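Local coordinates for Rep protein (Adeno-associated virus - 5, PDB 1M55) that probably nicks viral DNA at the replication origin as a metal-dependent endonuclease of the rolling-circle type, at residues A[101-104]-A[105-108]; A[107-110]-A[111-114]. All blocks are in the same frame, centred on the assembly; numbering follows the deposited sequence.

Contact 1: residues A[101-104]-A[105-108]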
ATOM      1  N   SER A 101       9.284  15.581   8.473  1.00 21.22           N
ATOM      2  CA  SER A 101       7.882  15.849   8.189  1.00 22.91           C
ATOM      3  C   SER A 101       7.630  17.046   7.271  1.00 24.37           C
ATOM      4  O   SER A 101       6.737  16.994   6.424  1.00 24.55           O
ATOM      5  CB  SER A 101       7.100  16.006   9.500  1.00 24.54           C
ATOM      6  OG  SER A 101       5.702  16.071   9.264  1.00 25.21           O
ATOM      7  N   MET A 102       8.421  18.108   7.406  1.00 26.05           N
ATOM      8  CA  MET A 102       8.223  19.296   6.575  1.00 27.47           C
ATOM      9  C   MET A 102       8.543  19.082   5.094  1.00 25.96           C
ATOM     10  O   MET A 102       7.977  19.752   4.228  1.00 25.62           O
ATOM     11  CB  MET A 102       9.012  20.494   7.126  1.00 29.43           C
ATOM     12  CG  MET A 102      10.503  20.496   6.810  1.00 31.82           C
ATOM     13  SD  MET A 102      11.346  21.992   7.415  1.00 34.32           S
ATOM     14  CE  MET A 102      10.251  23.304   6.779  1.00 34.25           C
ATOM     15  N   VAL A 103       9.421  18.126   4.803  1.00 23.24           N
ATOM     16  CA  VAL A 103       9.803  17.845   3.425  1.00 22.17           C
ATOM     17  C   VAL A 103       9.012  16.680   2.800  1.00 20.08           C
ATOM     18  O   VAL A 103       9.001  16.510   1.574  1.00 19.50           O
ATOM     19  CB  VAL A 103      11.330  17.590   3.321  1.00 22.94           C
ATOM     20  CG1 VAL A 103      11.690  16.199   3.830  1.00 22.95           C
ATOM     21  CG2 VAL A 103      11.803  17.801   1.902  1.00 23.61           C
ATOM     22  N   LEU A 104       8.319  15.912   3.639  1.00 17.41           N
ATOM     23  CA  LEU A 104       7.532  14.767   3.179  1.00 16.11           C
ATOM     24  C   LEU A 104       6.569  15.093   2.036  1.00 15.39           C
ATOM     25  O   LEU A 104       6.426  14.305   1.098  1.00 15.23           O
ATOM     26  CB  LEU A 104       6.760  14.142   4.348  1.00 15.72           C
ATOM     27  CG  LEU A 104       5.977  12.854   4.063  1.00 14.20           C
ATOM     28  CD1 LEU A 104       6.921  11.729   3.664  1.00 12.86           C
ATOM     29  CD2 LEU A 104       5.175  12.459   5.293  1.00 14.77           C
ATOM     30  N   GLY A 105       5.916  16.250   2.106  1.00 14.18           N
ATOM     31  CA  GLY A 105       4.982  16.640   1.065  1.00 14.47           C
ATOM     32  C   GLY A 105       5.642  16.677  -0.303  1.00 15.59           C
ATOM     33  O   GLY A 105       5.123  16.117  -1.270  1.00 15.21           O
ATOM     34  N   ARG A 106       6.803  17.319  -0.383  1.00 16.75           N
ATOM     35  CA  ARG A 106       7.525  17.413  -1.645  1.00 17.62           C
ATOM     36  C   ARG A 106       7.977  16.033  -2.116  1.00 16.56           C
ATOM     37  O   ARG A 106       7.846  15.703  -3.296  1.00 17.30           O
ATOM     38  CB  ARG A 106       8.731  18.338  -1.508  1.00 21.95           C
ATOM     39  CG  ARG A 106       9.255  18.869  -2.834  1.00 29.28           C
ATOM     40  CD  ARG A 106      10.553  19.625  -2.641  1.00 33.50           C
ATOM     41  NE  ARG A 106      11.649  18.734  -2.261  1.00 37.59           N
ATOM     42  CZ  ARG A 106      12.591  19.032  -1.370  1.00 37.72           C
ATOM     43  NH1 ARG A 106      12.586  20.203  -0.747  1.00 37.37           N
ATOM     44  NH2 ARG A 106      13.556  18.161  -1.115  1.00 42.76           N
ATOM     45  N   TYR A 107       8.495  15.226  -1.196  1.00 15.44           N
ATOM     46  CA  TYR A 107       8.953  13.880  -1.538  1.00 15.06           C
ATOM     47  C   TYR A 107       7.825  13.030  -2.118  1.00 13.55           C
ATOM     48  O   TYR A 107       7.982  12.416  -3.176  1.00 12.57           O
ATOM     49  CB  TYR A 107       9.542  13.180  -0.312  1.00 16.49           C
ATOM     50  CG  TYR A 107      10.916  13.668   0.094  1.00 18.10           C
ATOM     51  CD1 TYR A 107      11.526  13.190   1.252  1.00 18.63           C
ATOM     52  CD2 TYR A 107      11.613  14.596  -0.681  1.00 18.90           C
ATOM     53  CE1 TYR A 107      12.793  13.618   1.628  1.00 20.71           C
ATOM     54  CE2 TYR A 107      12.883  15.033  -0.312  1.00 20.31           C
ATOM     55  CZ  TYR A 107      13.466  14.538   0.844  1.00 22.35           C
ATOM     56  OH  TYR A 107      14.721  14.962   1.220  1.00 25.37           O
ATOM     57  N   VAL A 108       6.686  13.007  -1.430  1.00 12.47           N
ATOM     58  CA  VAL A 108       5.535  12.226  -1.878  1.00 11.88           C
ATOM     59  C   VAL A 108       5.021  12.741  -3.221  1.00 11.68           C
ATOM     60  O   VAL A 108       4.591  11.957  -4.067  1.00 10.87           O
ATOM     61  CB  VAL A 108       4.424  12.192  -0.795  1.00 12.01           C
ATOM     62  CG1 VAL A 108       3.152  11.553  -1.334  1.00 12.30           C
ATOM     63  CG2 VAL A 108       4.920  11.400   0.405  1.00 11.77           C
TER
HETATM   64  O   HOH W   1       5.233  17.866   4.309  1.00 24.33           O
HETATM   65  O   HOH W   2       7.289  19.702   1.390  1.00 17.45           O
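V103 sends its two methyls in different directions, and both land on the flat groups of the next helical turn. CG1 of V103 lies 3.6 Å from CE1 of Y107, while CG2 stands over the face of the phenol ring, 4.0 Å from its centroid and 23° off the normal, which meets the geometry of a CH-pi contact. The same CG2 of V103 also covers one face of the R106 guanidinium, with NH2 of R106 3.5 Å away; the methyl touches both faces, from directions roughly at right angles. The first torsion of V103 (chi1 76°) explains this: CG1 is tucked between the backbone N and the carbonyl carbon, and CG2 is left pointing down the helix toward both groups. R106 reaches back because its chain, extended as far as CD, folds at chi3 (69°). On another flank of the helix, CD1 of L104 packs on CG2 of V108 at 3.8 Å.

Two i to i+4 backbone bonds fix these pairs: Y107 N to V103 O (3.1 Å) and V108 N to L104 O (2.9 Å). For the two carbonyls just before, water takes the place of the direct bonds. One water donates to S101 O and accepts from G105 N at 2.8 Å; a second joins M102 O to the amide of R106, its bond to R106 N being 3.0 Å.

This is i to i+3 and i to i+4 side-chain packing on the opening turns of helix 101-118 in the Rep catalytic domain. S101 OG is hydrogen-bonded to N142. L104 faces Y5 of strand 3-10 and I133 of strand 131-133, V108 rests on V131 and I133, and the Y107 ring stacks with F70 of helix 50-71.

Contact 2: residues A[107-110]-A[111-114]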
ATOM      1  N   TYR A 107       8.495  15.226  -1.196  1.00 15.44           N
ATOM      2  CA  TYR A 107       8.953  13.880  -1.538  1.00 15.06           C
ATOM      3  C   TYR A 107       7.825  13.030  -2.118  1.00 13.55           C
ATOM      4  O   TYR A 107       7.982  12.416  -3.176  1.00 12.57           O
ATOM      5  CB  TYR A 107       9.542  13.180  -0.312  1.00 16.49           C
ATOM      6  CG  TYR A 107      10.916  13.668   0.094  1.00 18.10           C
ATOM      7  CD1 TYR A 107      11.526  13.190   1.252  1.00 18.63           C
ATOM      8  CD2 TYR A 107      11.613  14.596  -0.681  1.00 18.90           C
ATOM      9  CE1 TYR A 107      12.793  13.618   1.628  1.00 20.71           C
ATOM     10  CE2 TYR A 107      12.883  15.033  -0.312  1.00 20.31           C
ATOM     11  CZ  TYR A 107      13.466  14.538   0.844  1.00 22.35           C
ATOM     12  OH  TYR A 107      14.721  14.962   1.220  1.00 25.37           O
ATOM     13  N   VAL A 108       6.686  13.007  -1.430  1.00 12.47           N
ATOM     14  CA  VAL A 108       5.535  12.226  -1.878  1.00 11.88           C
ATOM     15  C   VAL A 108       5.021  12.741  -3.221  1.00 11.68           C
ATOM     16  O   VAL A 108       4.591  11.957  -4.067  1.00 10.87           O
ATOM     17  CB  VAL A 108       4.424  12.192  -0.795  1.00 12.01           C
ATOM     18  CG1 VAL A 108       3.152  11.553  -1.334  1.00 12.30           C
ATOM     19  CG2 VAL A 108       4.920  11.400   0.405  1.00 11.77           C
ATOM     20  N   SER A 109       5.109  14.052  -3.430  1.00 12.19           N
ATOM     21  CA  SER A 109       4.696  14.662  -4.691  1.00 12.38           C
ATOM     22  C   SER A 109       5.601  14.123  -5.815  1.00 11.21           C
ATOM     23  O   SER A 109       5.130  13.805  -6.916  1.00 11.58           O
ATOM     24  CB  SER A 109       4.818  16.183  -4.596  1.00 16.76           C
ATOM     25  OG  SER A 109       4.420  16.803  -5.806  1.00 25.71           O
ATOM     26  N   GLN A 110       6.894  14.006  -5.527  1.00 10.31           N
ATOM     27  CA  GLN A 110       7.848  13.480  -6.500  1.00 10.82           C
ATOM     28  C   GLN A 110       7.570  12.000  -6.766  1.00 10.64           C
ATOM     29  O   GLN A 110       7.685  11.534  -7.903  1.00 10.18           O
ATOM     30  CB  GLN A 110       9.285  13.671  -6.010  1.00 13.72           C
ATOM     31  CG  GLN A 110       9.761  15.115  -6.062  1.00 20.60           C
ATOM     32  CD  GLN A 110      11.183  15.284  -5.556  1.00 38.05           C
ATOM     33  OE1 GLN A 110      12.096  14.562  -5.968  1.00 42.29           O
ATOM     34  NE2 GLN A 110      11.382  16.246  -4.662  1.00 41.84           N
ATOM     35  N   ILE A 111       7.215  11.260  -5.718  1.00  9.89           N
ATOM     36  CA  ILE A 111       6.904   9.845  -5.871  1.00  9.95           C
ATOM     37  C   ILE A 111       5.670   9.699  -6.760  1.00  9.35           C
ATOM     38  O   ILE A 111       5.643   8.857  -7.655  1.00 10.05           O
ATOM     39  CB  ILE A 111       6.669   9.152  -4.513  1.00 10.36           C
ATOM     40  CG1 ILE A 111       7.953   9.202  -3.677  1.00 10.13           C
ATOM     41  CG2 ILE A 111       6.241   7.706  -4.737  1.00 11.34           C
ATOM     42  CD1 ILE A 111       7.834   8.587  -2.299  1.00 10.82           C
ATOM     43  N   ARG A 112       4.662  10.541  -6.538  1.00  8.98           N
ATOM     44  CA  ARG A 112       3.449  10.504  -7.351  1.00  8.88           C
ATOM     45  C   ARG A 112       3.797  10.722  -8.826  1.00  9.16           C
ATOM     46  O   ARG A 112       3.307  10.003  -9.700  1.00  9.41           O
ATOM     47  CB  ARG A 112       2.449  11.564  -6.883  1.00  9.99           C
ATOM     48  CG  ARG A 112       1.178  11.624  -7.727  1.00 12.44           C
ATOM     49  CD  ARG A 112       0.128  12.532  -7.114  1.00 17.86           C
ATOM     50  NE  ARG A 112       0.604  13.901  -6.957  1.00 26.92           N
ATOM     51  CZ  ARG A 112       0.612  14.563  -5.802  1.00 38.58           C
ATOM     52  NH1 ARG A 112       0.165  13.983  -4.691  1.00 41.36           N
ATOM     53  NH2 ARG A 112       1.082  15.801  -5.753  1.00 38.41           N
ATOM     54  N   ALA A 113       4.656  11.704  -9.093  1.00  9.14           N
ATOM     55  CA  ALA A 113       5.078  11.995 -10.462  1.00  9.56           C
ATOM     56  C   ALA A 113       5.775  10.777 -11.082  1.00  9.69           C
ATOM     57  O   ALA A 113       5.569  10.459 -12.258  1.00 10.07           O
ATOM     58  CB  ALA A 113       5.999  13.207 -10.479  1.00  9.64           C
ATOM     59  N   GLN A 114       6.593  10.092 -10.286  1.00  9.43           N
ATOM     60  CA  GLN A 114       7.297   8.901 -10.757  1.00  9.41           C
ATOM     61  C   GLN A 114       6.296   7.785 -11.075  1.00  9.37           C
ATOM     62  O   GLN A 114       6.446   7.070 -12.071  1.00 10.14           O
ATOM     63  CB  GLN A 114       8.317   8.438  -9.713  1.00  9.07           C
ATOM     64  CG  GLN A 114       9.010   7.115 -10.028  1.00 12.16           C
ATOM     65  CD  GLN A 114      10.006   7.198 -11.180  1.00 16.99           C
ATOM     66  OE1 GLN A 114      10.048   8.176 -11.928  1.00 15.98           O
ATOM     67  NE2 GLN A 114      10.813   6.159 -11.327  1.00 18.37           N
TER
HETATM   68  O   HOH W   3       3.095  15.085  -8.201  1.00 23.71           O
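The carbonyl oxygen of S109 is gripped twice, by the amide of A113 at 3.1 Å (A113 N to S109 O) and by a water that donates to it at 2.7 Å from S109 O. That water also hydrogen-bonds S109 OG and accepts a weak bond from R112 NE, tying together a carbonyl, a hydroxyl and a guanidinium. R112 comes back over S109 because its chain bends at chi3 (59°). S109 CA lies over one face of the guanidinium, offset toward its rim, and NH2 of R112 passes 3.5 Å from OG of S109 at an angle too poor for a hydrogen bond.

Behind this surface cluster run three more i to i+4 bonds, including R112 N to V108 O at 2.8 Å and I111 N to Y107 O at 2.9 Å. CG1 of I111 lies against the latter carbonyl, 3.3 Å from Y107 O, and the residue packs on F63 of helix 50-71. R112 meets W130 and V131.

S109 and R112 are thus joined through a shared water whose bond from NE is weak: the link between the side chains is a modest one, and the backbone bonds carry the turn.

In the fold
Both contacts belong to helix 101-118 and share Y107 and V108, their centres about 9 Å apart. Each is partly buried, with two buried residues: L104 and V108 in contact 1, V108 and I111 in contact 2. Contact 1 covers the first turns, where aliphatic and aromatic side chains pair across the helix surface and waters complete the backbone; its inner side meets strands 3-10 and 131-133. Contact 2, further along, has no apolar side-chain pair of the kind seen in contact 1: regular backbone bonds dominate, with one water at a polar edge, while I111, Q110 and Q114 turn to helix 50-71. The helix thus bridges sheet and helix 50-71 within the Rep catalytic domain.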